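Local coordinates for protein tyrocidine synthase 2 (Brevibacillus parabrevis, PDB 6TA8) that belongs to the nonribosomal peptide synthetases and is represented here by a domain of the condensation-domain family, a two-lobed alpha/beta fold, at residues 275-280 against 385-390; 289-294 against 456-461; 77-82 against 177-182; 69-74 against 184-189. All coordinates share one frame; numbering follows the deposited sequence.

Contact 1 (275-280 against 385-390)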
loop_
_atom_site.group_PDB
_atom_site.type_symbol
_atom_site.label_atom_id
_atom_site.label_comp_id
_atom_site.label_asym_id
_atom_site.label_seq_id
_atom_site.Cartn_x
_atom_site.Cartn_y
_atom_site.Cartn_z
ATOM N N THR A 275 -18.230 14.976 1.238
ATOM C CA THR A 275 -16.839 14.631 1.463
ATOM C C THR A 275 -16.500 13.338 0.731
ATOM O O THR A 275 -17.309 12.774 -0.011
ATOM C CB THR A 275 -16.557 14.486 2.962
ATOM O OG1 THR A 275 -17.499 13.571 3.537
ATOM C CG2 THR A 275 -16.673 15.830 3.660
ATOM N N GLU A 276 -15.280 12.867 0.942
ATOM C CA GLU A 276 -14.854 11.545 0.519
ATOM C C GLU A 276 -14.384 10.773 1.747
ATOM O O GLU A 276 -14.431 11.273 2.874
ATOM C CB GLU A 276 -13.760 11.636 -0.551
ATOM C CG GLU A 276 -14.094 12.571 -1.713
ATOM C CD GLU A 276 -15.104 11.984 -2.690
ATOM O OE1 GLU A 276 -15.672 10.908 -2.407
ATOM O OE2 GLU A 276 -15.331 12.606 -3.750
ATOM N N MET A 277 -13.930 9.539 1.522
ATOM C CA MET A 277 -13.546 8.684 2.641
ATOM C C MET A 277 -12.374 9.270 3.417
ATOM O O MET A 277 -12.366 9.247 4.653
ATOM C CB MET A 277 -13.204 7.284 2.139
ATOM C CG MET A 277 -12.731 6.350 3.234
ATOM S SD MET A 277 -14.066 5.881 4.348
ATOM C CE MET A 277 -15.173 5.065 3.204
ATOM N N ASN A 278 -11.376 9.803 2.711
ATOM C CA ASN A 278 -10.176 10.302 3.371
ATOM C C ASN A 278 -10.445 11.529 4.234
ATOM O O ASN A 278 -9.664 11.808 5.148
ATOM C CB ASN A 278 -9.101 10.620 2.332
ATOM C CG ASN A 278 -8.263 9.407 1.972
ATOM O OD1 ASN A 278 -7.734 8.723 2.848
ATOM N ND2 ASN A 278 -8.143 9.131 0.679
ATOM N N ASP A 279 -11.529 12.263 3.972
ATOM C CA ASP A 279 -11.829 13.448 4.769
ATOM C C ASP A 279 -12.277 13.068 6.176
ATOM O O ASP A 279 -11.793 13.630 7.166
ATOM C CB ASP A 279 -12.900 14.292 4.074
ATOM C CG ASP A 279 -12.396 14.945 2.803
ATOM O OD1 ASP A 279 -11.179 15.211 2.710
ATOM O OD2 ASP A 279 -13.218 15.193 1.894
ATOM N N LEU A 280 -13.200 12.112 6.284
ATOM C CA LEU A 280 -13.741 11.739 7.587
ATOM C C LEU A 280 -12.747 10.919 8.401
ATOM O O LEU A 280 -12.689 11.054 9.629
ATOM C CB LEU A 280 -15.047 10.967 7.408
ATOM C CG LEU A 280 -16.114 11.654 6.552
ATOM C CD1 LEU A 280 -17.345 10.772 6.414
ATOM C CD2 LEU A 280 -16.480 13.009 7.138
ATOM N N PHE A 385 -0.546 6.928 7.279
ATOM C CA PHE A 385 -1.932 6.549 7.047
ATOM C C PHE A 385 -2.098 6.066 5.614
ATOM O O PHE A 385 -1.464 6.592 4.693
ATOM C CB PHE A 385 -2.887 7.716 7.320
ATOM C CG PHE A 385 -4.330 7.309 7.412
ATOM C CD1 PHE A 385 -4.869 6.883 8.614
ATOM C CD2 PHE A 385 -5.147 7.345 6.293
ATOM C CE1 PHE A 385 -6.196 6.507 8.700
ATOM C CE2 PHE A 385 -6.474 6.970 6.372
ATOM C CZ PHE A 385 -6.998 6.550 7.578
ATOM N N ASN A 386 -2.955 5.065 5.432
ATOM C CA ASN A 386 -3.198 4.481 4.116
ATOM C C ASN A 386 -4.574 3.838 4.119
ATOM O O ASN A 386 -4.831 2.928 4.913
ATOM C CB ASN A 386 -2.123 3.450 3.764
ATOM C CG ASN A 386 -2.334 2.830 2.394
ATOM O OD1 ASN A 386 -2.975 3.422 1.526
ATOM N ND2 ASN A 386 -1.794 1.634 2.196
ATOM N N TYR A 387 -5.451 4.308 3.236
ATOM C CA TYR A 387 -6.782 3.741 3.065
ATOM C C TYR A 387 -6.768 2.821 1.851
ATOM O O TYR A 387 -6.505 3.271 0.730
ATOM C CB TYR A 387 -7.832 4.837 2.900
ATOM C CG TYR A 387 -9.220 4.301 2.634
ATOM C CD1 TYR A 387 -9.902 3.580 3.605
ATOM C CD2 TYR A 387 -9.844 4.510 1.412
ATOM C CE1 TYR A 387 -11.168 3.084 3.368
ATOM C CE2 TYR A 387 -11.112 4.017 1.165
ATOM C CZ TYR A 387 -11.769 3.304 2.147
ATOM O OH TYR A 387 -13.032 2.813 1.908
ATOM N N LEU A 388 -7.053 1.539 2.075
ATOM C CA LEU A 388 -6.951 0.536 1.024
ATOM C C LEU A 388 -8.227 0.380 0.208
ATOM O O LEU A 388 -8.179 -0.208 -0.878
ATOM C CB LEU A 388 -6.570 -0.818 1.631
ATOM C CG LEU A 388 -5.248 -0.855 2.402
ATOM C CD1 LEU A 388 -5.303 -1.880 3.522
ATOM C CD2 LEU A 388 -4.084 -1.143 1.463
ATOM N N GLY A 389 -9.356 0.885 0.695
ATOM C CA GLY A 389 -10.609 0.753 -0.019
ATOM C C GLY A 389 -11.414 -0.449 0.431
ATOM O O GLY A 389 -11.028 -1.217 1.316
ATOM N N GLN A 390 -12.573 -0.610 -0.203
ATOM C CA GLN A 390 -13.481 -1.704 0.111
ATOM C C GLN A 390 -13.101 -2.941 -0.692
ATOM O O GLN A 390 -12.888 -2.862 -1.907
ATOM C CB GLN A 390 -14.931 -1.310 -0.179
ATOM C CG GLN A 390 -15.896 -2.488 -0.201
ATOM C CD GLN A 390 -17.252 -2.152 0.391
ATOM O OE1 GLN A 390 -17.610 -0.981 0.527
ATOM N NE2 GLN A 390 -18.011 -3.180 0.752
#
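Just behind Met277 and Asn278, the two helix residues that meet the strand, Asp279 OD2 accepts the amide Glu276 N at 3.3 Å with an N-H...O angle of 161°. The amide comes from above the carboxylate plane. Glu276 is the N-cap of helix 277-293, and the N3 side chain, in the first turn, reaches back to the backbone N of this cap residue, as in one half of a capping box; a long, weak ion pair to Arg351 also reaches OD2. In the same turn, Met277 faces Tyr387. Its CG lies 3.5 Å from the centroid of the Tyr387 ring and 17° off the ring normal, a CH-pi contact over the face. The chain then bends at chi2 and chi3, bringing SD obliquely past the ring in a Met-aromatic contact and setting CE 3.4 Å from Tyr387 OH. The opposite ring face is occupied by Gly389 N, 3.5 Å above the plane, so the ring is sandwiched between methionine and its own strand. Tyr387 stands up toward the helix with CG trans to its backbone N (chi1 176°). Asn278 adds a looser flank: OD1 is 3.9 Å from Tyr387 CB and lies at the edge of the Phe385 ring. Such packing of a helix start on strand 383-390 is characteristic of a helix-covered face of the six-stranded mixed sheet in the second lobe of the condensation-domain family fold.

Contact 2 (289-294 against 456-461)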
loop_
_atom_site.group_PDB
_atom_site.type_symbol
_atom_site.label_atom_id
_atom_site.label_comp_id
_atom_site.label_asym_id
_atom_site.label_seq_id
_atom_site.Cartn_x
_atom_site.Cartn_y
_atom_site.Cartn_z
ATOM N N VAL A 289 -5.503 11.753 18.112
ATOM C CA VAL A 289 -4.173 12.107 18.601
ATOM C C VAL A 289 -4.256 13.238 19.617
ATOM O O VAL A 289 -3.444 13.311 20.548
ATOM C CB VAL A 289 -3.253 12.473 17.417
ATOM C CG1 VAL A 289 -1.846 12.789 17.902
ATOM C CG2 VAL A 289 -3.226 11.344 16.396
ATOM N N LYS A 290 -5.237 14.131 19.468
ATOM C CA LYS A 290 -5.401 15.222 20.424
ATOM C C LYS A 290 -5.817 14.695 21.793
ATOM O O LYS A 290 -5.255 15.093 22.819
ATOM C CB LYS A 290 -6.422 16.231 19.899
ATOM C CG LYS A 290 -6.717 17.369 20.861
ATOM C CD LYS A 290 -7.730 18.340 20.278
ATOM C CE LYS A 290 -8.070 19.442 21.268
ATOM N NZ LYS A 290 -6.868 20.227 21.661
ATOM N N ASP A 291 -6.803 13.798 21.829
ATOM C CA ASP A 291 -7.230 13.215 23.095
ATOM C C ASP A 291 -6.229 12.212 23.649
ATOM O O ASP A 291 -6.346 11.829 24.818
ATOM C CB ASP A 291 -8.591 12.538 22.931
ATOM C CG ASP A 291 -9.743 13.509 23.058
ATOM O OD1 ASP A 291 -9.827 14.200 24.095
ATOM O OD2 ASP A 291 -10.564 13.584 22.121
ATOM N N TRP A 292 -5.253 11.786 22.850
ATOM C CA TRP A 292 -4.303 10.753 23.242
ATOM C C TRP A 292 -2.929 11.317 23.580
ATOM O O TRP A 292 -2.375 11.005 24.638
ATOM C CB TRP A 292 -4.189 9.709 22.123
ATOM C CG TRP A 292 -3.189 8.632 22.380
ATOM C CD1 TRP A 292 -3.296 7.606 23.272
ATOM C CD2 TRP A 292 -1.929 8.464 21.726
ATOM N NE1 TRP A 292 -2.178 6.811 23.217
ATOM C CE2 TRP A 292 -1.322 7.317 22.276
ATOM C CE3 TRP A 292 -1.256 9.172 20.733
ATOM C CZ2 TRP A 292 -0.076 6.866 21.864
ATOM C CZ3 TRP A 292 -0.032 8.723 20.325
ATOM C CH2 TRP A 292 0.554 7.581 20.889
ATOM N N ALA A 293 -2.366 12.146 22.704
ATOM C CA ALA A 293 -1.057 12.742 22.928
ATOM C C ALA A 293 -1.135 14.175 23.436
ATOM O O ALA A 293 -0.091 14.766 23.732
ATOM C CB ALA A 293 -0.228 12.692 21.641
ATOM N N HIS A 294 -2.339 14.740 23.543
ATOM C CA HIS A 294 -2.543 16.104 24.035
ATOM C C HIS A 294 -1.771 17.118 23.194
ATOM O O HIS A 294 -0.995 17.928 23.705
ATOM C CB HIS A 294 -2.177 16.215 25.518
ATOM C CG HIS A 294 -3.004 15.338 26.406
ATOM N ND1 HIS A 294 -2.502 14.204 27.007
ATOM C CD2 HIS A 294 -4.300 15.423 26.787
ATOM C CE1 HIS A 294 -3.453 13.631 27.724
ATOM N NE2 HIS A 294 -4.554 14.351 27.607
ATOM N N ARG A 456 -12.118 5.470 17.656
ATOM C CA ARG A 456 -13.457 4.951 17.399
ATOM C C ARG A 456 -14.534 5.884 17.940
ATOM O O ARG A 456 -15.565 6.089 17.289
ATOM C CB ARG A 456 -13.603 3.555 18.005
ATOM C CG ARG A 456 -15.041 3.084 18.139
ATOM C CD ARG A 456 -15.117 1.576 18.278
ATOM N NE ARG A 456 -14.195 1.073 19.291
ATOM C CZ ARG A 456 -13.972 -0.216 19.521
ATOM N NH1 ARG A 456 -14.606 -1.138 18.808
ATOM N NH2 ARG A 456 -13.116 -0.585 20.464
ATOM N N LYS A 457 -14.312 6.465 19.123
ATOM C CA LYS A 457 -15.292 7.370 19.710
ATOM C C LYS A 457 -15.479 8.644 18.899
ATOM O O LYS A 457 -16.449 9.371 19.136
ATOM C CB LYS A 457 -14.895 7.722 21.147
ATOM C CG LYS A 457 -13.798 8.768 21.267
ATOM C CD LYS A 457 -13.972 9.594 22.532
ATOM C CE LYS A 457 -12.746 10.448 22.817
ATOM N NZ LYS A 457 -11.591 9.630 23.284
ATOM N N HIS A 458 -14.582 8.932 17.957
ATOM C CA HIS A 458 -14.751 10.053 17.041
ATOM C C HIS A 458 -15.321 9.637 15.695
ATOM O O HIS A 458 -16.017 10.434 15.058
ATOM C CB HIS A 458 -13.415 10.772 16.828
ATOM C CG HIS A 458 -12.963 11.565 18.013
ATOM N ND1 HIS A 458 -12.005 11.110 18.893
ATOM C CD2 HIS A 458 -13.342 12.783 18.468
ATOM C CE1 HIS A 458 -11.810 12.014 19.836
ATOM N NE2 HIS A 458 -12.609 13.040 19.602
ATOM N N LEU A 459 -15.042 8.411 15.244
ATOM C CA LEU A 459 -15.678 7.907 14.032
ATOM C C LEU A 459 -17.179 7.743 14.237
ATOM O O LEU A 459 -17.981 8.136 13.382
ATOM C CB LEU A 459 -15.044 6.580 13.616
ATOM C CG LEU A 459 -13.700 6.645 12.891
ATOM C CD1 LEU A 459 -13.164 5.244 12.637
ATOM C CD2 LEU A 459 -13.833 7.416 11.590
ATOM N N LEU A 460 -17.576 7.163 15.371
ATOM C CA LEU A 460 -18.996 7.033 15.679
ATOM C C LEU A 460 -19.645 8.390 15.906
ATOM O O LEU A 460 -20.830 8.567 15.600
ATOM C CB LEU A 460 -19.185 6.142 16.907
ATOM C CG LEU A 460 -18.578 4.741 16.824
ATOM C CD1 LEU A 460 -18.659 4.042 18.171
ATOM C CD2 LEU A 460 -19.269 3.923 15.746
ATOM N N GLY A 461 -18.894 9.356 16.436
ATOM C CA GLY A 461 -19.446 10.682 16.640
ATOM C C GLY A 461 -19.672 11.439 15.348
ATOM O O GLY A 461 -20.581 12.269 15.262
#
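Asp291 OD2 meets the imidazole of His458 at its edge, 3.0 Å from CE1 and in the ring plane. The carboxylate and the ring are nearly coplanar, 20° apart, yet NE2 is met at a poor angle and the pair is not a hydrogen bond; the closest approach is to the carbon. Both side chains start with CG trans to the carbonyl carbon (chi1 -84° for Asp291, -72° for His458), which sends them into the space between the helices. On the histidine, ND1 turns back to bond Ser454 O one turn earlier and so fixes the ring's rotation. These side chains join the end of helix 277-293 to the middle of helix 445-466, two neighbouring helices in the second lobe of the condensation-domain family fold, at a surface where the backbones stay well apart: the closest CA atoms, of Asp291 and His458, are 10.2 Å from each other. Lys457 reaches the same carboxylate by another route. Its CG sits between backbone N and carbonyl carbon, and with bends at chi2 and chi4 the chain still reaches across, placing CE 3.9 Å from Asp291 OD2. Lys457 NZ stops 4.2 Å from that oxygen, an attraction beyond salt-bridge range. One residue past Asp291, Trp292 turns its ring away from this pair, and its NE1 is bonded to Thr447 O of helix 445-466.

Contact 3 (77-82 against 177-182)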
loop_
_atom_site.group_PDB
_atom_site.type_symbol
_atom_site.label_atom_id
_atom_site.label_comp_id
_atom_site.label_asym_id
_atom_site.label_seq_id
_atom_site.Cartn_x
_atom_site.Cartn_y
_atom_site.Cartn_z
ATOM N N GLN A 77 1.444 -18.101 -15.913
ATOM C CA GLN A 77 2.307 -17.964 -17.082
ATOM C C GLN A 77 1.808 -16.868 -18.014
ATOM O O GLN A 77 2.611 -16.200 -18.674
ATOM C CB GLN A 77 2.401 -19.294 -17.831
ATOM C CG GLN A 77 3.340 -20.309 -17.196
ATOM C CD GLN A 77 4.797 -20.017 -17.482
ATOM O OE1 GLN A 77 5.141 -19.497 -18.542
ATOM N NE2 GLN A 77 5.665 -20.353 -16.534
ATOM N N GLN A 78 0.491 -16.669 -18.077
ATOM C CA GLN A 78 -0.070 -15.601 -18.896
ATOM C C GLN A 78 -0.090 -14.268 -18.157
ATOM O O GLN A 78 0.072 -13.215 -18.784
ATOM C CB GLN A 78 -1.484 -15.975 -19.347
ATOM C CG GLN A 78 -2.112 -14.989 -20.319
ATOM C CD GLN A 78 -1.424 -14.977 -21.669
ATOM O OE1 GLN A 78 -0.782 -15.952 -22.062
ATOM N NE2 GLN A 78 -1.556 -13.869 -22.389
ATOM N N ILE A 79 -0.281 -14.293 -16.836
ATOM C CA ILE A 79 -0.314 -13.056 -16.060
ATOM C C ILE A 79 1.043 -12.366 -16.098
ATOM O O ILE A 79 1.141 -11.167 -16.383
ATOM C CB ILE A 79 -0.760 -13.343 -14.616
ATOM C CG1 ILE A 79 -2.257 -13.657 -14.570
ATOM C CG2 ILE A 79 -0.432 -12.166 -13.712
ATOM C CD1 ILE A 79 -2.760 -14.004 -13.190
ATOM N N VAL A 80 2.112 -13.115 -15.813
ATOM C CA VAL A 80 3.446 -12.524 -15.771
ATOM C C VAL A 80 3.896 -12.095 -17.163
ATOM O O VAL A 80 4.673 -11.143 -17.307
ATOM C CB VAL A 80 4.437 -13.510 -15.125
ATOM C CG1 VAL A 80 5.794 -12.865 -14.946
ATOM C CG2 VAL A 80 3.903 -13.984 -13.783
ATOM N N GLU A 81 3.418 -12.774 -18.208
ATOM C CA GLU A 81 3.707 -12.327 -19.566
ATOM C C GLU A 81 2.926 -11.061 -19.905
ATOM O O GLU A 81 3.443 -10.168 -20.584
ATOM C CB GLU A 81 3.389 -13.442 -20.565
ATOM C CG GLU A 81 2.865 -12.955 -21.908
ATOM C CD GLU A 81 2.989 -14.000 -23.000
ATOM O OE1 GLU A 81 3.120 -13.612 -24.181
ATOM O OE2 GLU A 81 2.955 -15.206 -22.678
ATOM N N HIS A 82 1.683 -10.964 -19.430
ATOM C CA HIS A 82 0.857 -9.801 -19.737
ATOM C C HIS A 82 1.350 -8.564 -18.997
ATOM O O HIS A 82 1.605 -7.520 -19.609
ATOM C CB HIS A 82 -0.603 -10.092 -19.391
ATOM C CG HIS A 82 -1.572 -9.125 -19.996
ATOM N ND1 HIS A 82 -1.882 -7.917 -19.409
ATOM C CD2 HIS A 82 -2.301 -9.188 -21.135
ATOM C CE1 HIS A 82 -2.760 -7.277 -20.162
ATOM N NE2 HIS A 82 -3.030 -8.027 -21.215
ATOM N N GLU A 177 -8.730 -9.656 -10.632
ATOM C CA GLU A 177 -9.577 -9.689 -11.818
ATOM C C GLU A 177 -8.990 -10.604 -12.886
ATOM O O GLU A 177 -9.681 -11.480 -13.417
ATOM C CB GLU A 177 -9.763 -8.272 -12.367
ATOM C CG GLU A 177 -10.851 -7.461 -11.677
ATOM C CD GLU A 177 -10.823 -5.994 -12.074
ATOM O OE1 GLU A 177 -10.160 -5.198 -11.373
ATOM O OE2 GLU A 177 -11.460 -5.637 -13.086
ATOM N N ASP A 178 -7.708 -10.418 -13.203
ATOM C CA ASP A 178 -7.108 -11.151 -14.314
ATOM C C ASP A 178 -6.929 -12.628 -13.983
ATOM O O ASP A 178 -7.107 -13.487 -14.853
ATOM C CB ASP A 178 -5.772 -10.514 -14.696
ATOM C CG ASP A 178 -5.944 -9.191 -15.421
ATOM O OD1 ASP A 178 -7.095 -8.716 -15.535
ATOM O OD2 ASP A 178 -4.928 -8.624 -15.879
ATOM N N PHE A 179 -6.577 -12.948 -12.735
ATOM C CA PHE A 179 -6.408 -14.352 -12.371
ATOM C C PHE A 179 -7.746 -15.078 -12.340
ATOM O O PHE A 179 -7.840 -16.235 -12.768
ATOM C CB PHE A 179 -5.700 -14.478 -11.022
ATOM C CG PHE A 179 -5.568 -15.896 -10.544
ATOM C CD1 PHE A 179 -4.688 -16.769 -11.163
ATOM C CD2 PHE A 179 -6.329 -16.360 -9.484
ATOM C CE1 PHE A 179 -4.566 -18.075 -10.730
ATOM C CE2 PHE A 179 -6.212 -17.666 -9.046
ATOM C CZ PHE A 179 -5.329 -18.524 -9.670
ATOM N N SER A 180 -8.792 -14.421 -11.832
ATOM C CA SER A 180 -10.115 -15.035 -11.842
ATOM C C SER A 180 -10.627 -15.229 -13.261
ATOM O O SER A 180 -11.389 -16.168 -13.522
ATOM C CB SER A 180 -11.096 -14.189 -11.033
ATOM O OG SER A 180 -12.363 -14.820 -10.952
ATOM N N SER A 181 -10.223 -14.361 -14.189
ATOM C CA SER A 181 -10.604 -14.530 -15.585
ATOM C C SER A 181 -9.715 -15.553 -16.283
ATOM O O SER A 181 -10.207 -16.371 -17.069
ATOM C CB SER A 181 -10.545 -13.186 -16.313
ATOM O OG SER A 181 -10.814 -13.341 -17.696
ATOM N N ALA A 182 -8.408 -15.522 -16.007
ATOM C CA ALA A 182 -7.499 -16.491 -16.613
ATOM C C ALA A 182 -7.820 -17.908 -16.159
ATOM O O ALA A 182 -7.789 -18.847 -16.962
ATOM C CB ALA A 182 -6.051 -16.138 -16.275
#
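Ile79 CD1 carries nearly all of the close packing here, reaching to 3.7 Å from Phe179 CB and 3.8 Å from Phe179 CA. The methyl is delivered by an extended chain (chi2 178°) and ends at the edge of the Phe179 ring, near its plane and 3.9 Å from Phe179 CD1, while the two side chains cross at a slant. The ring also meets that of Phe76, with planes about 40° apart, so this side of the contact is buried and apolar. Away from it the packing slackens. Gln78 starts toward helix 169-187, but its end leads off from segment 177-182; the partly exposed His82 approaches to 4.7 Å, the distance between His82 ND1 and Asp178 OD2. The buried Asp178 is satisfied elsewhere, by a salt bridge from OD1 to Arg318 and a hydrogen bond from His83 NE2 to OD2, a pairing that also ties the end of helix 69-82 to helix 169-187. The arrangement is an inclined helix pair of the first lobe, running in roughly opposite senses, in which helix 169-187 follows on from the HHxxxDG signature of the condensation-domain family.

Contact 4 (69-74 against 184-189)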
loop_
_atom_site.group_PDB
_atom_site.type_symbol
_atom_site.label_atom_id
_atom_site.label_comp_id
_atom_site.label_asym_id
_atom_site.label_seq_id
_atom_site.Cartn_x
_atom_site.Cartn_y
_atom_site.Cartn_z
ATOM N N GLU A 69 -3.298 -27.391 -10.298
ATOM C CA GLU A 69 -2.005 -26.727 -10.429
ATOM C C GLU A 69 -1.658 -26.469 -11.890
ATOM O O GLU A 69 -1.045 -25.447 -12.217
ATOM C CB GLU A 69 -0.914 -27.555 -9.748
ATOM C CG GLU A 69 -0.762 -28.971 -10.279
ATOM C CD GLU A 69 0.495 -29.650 -9.771
ATOM O OE1 GLU A 69 1.316 -28.972 -9.117
ATOM O OE2 GLU A 69 0.665 -30.862 -10.025
ATOM N N GLY A 70 -2.049 -27.381 -12.785
ATOM C CA GLY A 70 -1.806 -27.166 -14.201
ATOM C C GLY A 70 -2.522 -25.945 -14.744
ATOM O O GLY A 70 -2.049 -25.313 -15.692
ATOM N N LEU A 71 -3.662 -25.597 -14.149
ATOM C CA LEU A 71 -4.399 -24.391 -14.508
ATOM C C LEU A 71 -3.878 -23.152 -13.795
ATOM O O LEU A 71 -3.880 -22.063 -14.380
ATOM C CB LEU A 71 -5.883 -24.572 -14.189
ATOM C CG LEU A 71 -6.762 -25.186 -15.274
ATOM C CD1 LEU A 71 -6.418 -26.648 -15.508
ATOM C CD2 LEU A 71 -8.211 -25.041 -14.880
ATOM N N VAL A 72 -3.444 -23.294 -12.540
ATOM C CA VAL A 72 -2.842 -22.173 -11.825
ATOM C C VAL A 72 -1.551 -21.744 -12.507
ATOM O O VAL A 72 -1.278 -20.547 -12.661
ATOM C CB VAL A 72 -2.608 -22.547 -10.347
ATOM C CG1 VAL A 72 -1.855 -21.441 -9.617
ATOM C CG2 VAL A 72 -3.930 -22.843 -9.658
ATOM N N ARG A 73 -0.738 -22.713 -12.933
ATOM C CA ARG A 73 0.489 -22.385 -13.649
ATOM C C ARG A 73 0.185 -21.735 -14.993
ATOM O O ARG A 73 0.823 -20.744 -15.367
ATOM C CB ARG A 73 1.342 -23.640 -13.840
ATOM C CG ARG A 73 1.861 -24.242 -12.545
ATOM C CD ARG A 73 2.575 -25.560 -12.796
ATOM N NE ARG A 73 3.835 -25.367 -13.507
ATOM C CZ ARG A 73 5.017 -25.260 -12.911
ATOM N NH1 ARG A 73 5.103 -25.326 -11.589
ATOM N NH2 ARG A 73 6.114 -25.085 -13.635
ATOM N N GLN A 74 -0.789 -22.276 -15.730
ATOM C CA GLN A 74 -1.151 -21.697 -17.020
ATOM C C GLN A 74 -1.698 -20.285 -16.865
ATOM O O GLN A 74 -1.489 -19.439 -17.743
ATOM C CB GLN A 74 -2.172 -22.588 -17.729
ATOM C CG GLN A 74 -2.318 -22.304 -19.215
ATOM C CD GLN A 74 -3.255 -23.275 -19.907
ATOM O OE1 GLN A 74 -4.145 -23.850 -19.281
ATOM N NE2 GLN A 74 -3.058 -23.461 -21.207
ATOM N N SER A 184 -10.718 -18.947 -15.232
ATOM C CA SER A 184 -12.002 -19.328 -15.809
ATOM C C SER A 184 -11.837 -19.787 -17.252
ATOM O O SER A 184 -12.391 -20.817 -17.654
ATOM C CB SER A 184 -12.983 -18.159 -15.720
ATOM O OG SER A 184 -13.120 -17.714 -14.382
ATOM N N GLN A 185 -11.071 -19.035 -18.046
ATOM C CA GLN A 185 -10.826 -19.429 -19.430
ATOM C C GLN A 185 -10.036 -20.728 -19.515
ATOM O O GLN A 185 -10.183 -21.477 -20.486
ATOM C CB GLN A 185 -10.087 -18.317 -20.174
ATOM C CG GLN A 185 -10.787 -16.967 -20.152
ATOM C CD GLN A 185 -9.962 -15.881 -20.813
ATOM O OE1 GLN A 185 -9.325 -16.107 -21.842
ATOM N NE2 GLN A 185 -9.965 -14.691 -20.220
ATOM N N ALA A 186 -9.199 -21.012 -18.515
ATOM C CA ALA A 186 -8.376 -22.216 -18.562
ATOM C C ALA A 186 -9.215 -23.472 -18.360
ATOM O O ALA A 186 -9.035 -24.464 -19.076
ATOM C CB ALA A 186 -7.268 -22.139 -17.513
ATOM N N LEU A 187 -10.135 -23.453 -17.391
ATOM C CA LEU A 187 -10.951 -24.636 -17.132
ATOM C C LEU A 187 -11.963 -24.875 -18.244
ATOM O O LEU A 187 -12.393 -26.014 -18.454
ATOM C CB LEU A 187 -11.658 -24.510 -15.782
ATOM C CG LEU A 187 -12.297 -25.790 -15.232
ATOM C CD1 LEU A 187 -11.266 -26.899 -15.053
ATOM C CD2 LEU A 187 -13.017 -25.508 -13.921
ATOM N N HIS A 188 -12.355 -23.824 -18.958
ATOM C CA HIS A 188 -13.193 -23.973 -20.141
ATOM C C HIS A 188 -12.393 -24.372 -21.374
ATOM O O HIS A 188 -12.960 -24.428 -22.470
ATOM C CB HIS A 188 -13.956 -22.675 -20.410
ATOM C CG HIS A 188 -15.165 -22.495 -19.545
ATOM N ND1 HIS A 188 -15.106 -21.929 -18.290
ATOM C CD2 HIS A 188 -16.465 -22.809 -19.755
ATOM C CE1 HIS A 188 -16.318 -21.901 -17.764
ATOM N NE2 HIS A 188 -17.160 -22.430 -18.633
ATOM N N GLN A 189 -11.096 -24.645 -21.208
ATOM C CA GLN A 189 -10.211 -25.058 -22.299
ATOM C C GLN A 189 -10.132 -23.990 -23.389
ATOM O O GLN A 189 -10.103 -24.293 -24.584
ATOM C CB GLN A 189 -10.637 -26.406 -22.884
ATOM C CG GLN A 189 -10.298 -27.595 -21.999
ATOM C CD GLN A 189 -11.524 -28.201 -21.347
ATOM O OE1 GLN A 189 -12.374 -27.488 -20.814
ATOM N NE2 GLN A 189 -11.620 -29.525 -21.384
#
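In an inclined helix pair of the first lobe of the condensation-domain family fold, running in roughly opposite senses, Leu71 of helix 69-82 packs on Ala186 and Leu187 of helix 169-187, just where a Schellman motif brings the latter to its end. The close approach is consistent with the small residue facing Leu71: the CA atoms of Leu71 and Ala186 are 6.1 Å apart, and Leu71 CG lies 3.8 Å from Ala186 CB. One branch of the leucine does the rest. Leu71 CD2 reaches past the alanine to 3.6 Å from Leu187 CD1, and it also approaches the backbone, 3.5 Å from Leu187 N. Beside the leucine, the Ala186 methyl is also met by Gln74, whose chain runs out fully extended from a CG trans to its N (chi1 -163°) and sets OE1 4.0 Å from Ala186 CB. This leaves an apolar centre bordered on the solvent side by the exposed Gln74. The helix closure lies directly behind. Gln189, with positive phi, is the C-prime residue: its N bonds Ala186 O at 3.0 Å, and Gln190 N bonds Gln185 O. His188 joins the ending from the far side of the helix, away from Leu71. Its ND1 donates to Ser184 O at 3.0 Å with an N-H...O angle of 159°, and this oxygen also accepts His188 N, the two donors arriving from opposite faces of the carbonyl plane.

The four contacts form two pairs, one in each lobe. Contacts 1 and 2 share helix 277-293: the first lies at its start, against the sheet, the second at its end, against helix 445-466. Their centres are 17 Å apart, and they touch through Leu280 O and Leu459 CD2 at 4.3 Å. Contacts 3 and 4 are successive levels of one helix pair, 69-82 with 169-187, with centres 10 Å apart; contact 3 is the buried level and contact 4 the partly exposed end. Between the lobes, contacts 1 and 3 come nearest, about 10 Å between nearest atoms, whereas the centres of contacts 2 and 4 lie 49 Å apart, on opposite sides of the chain's centre.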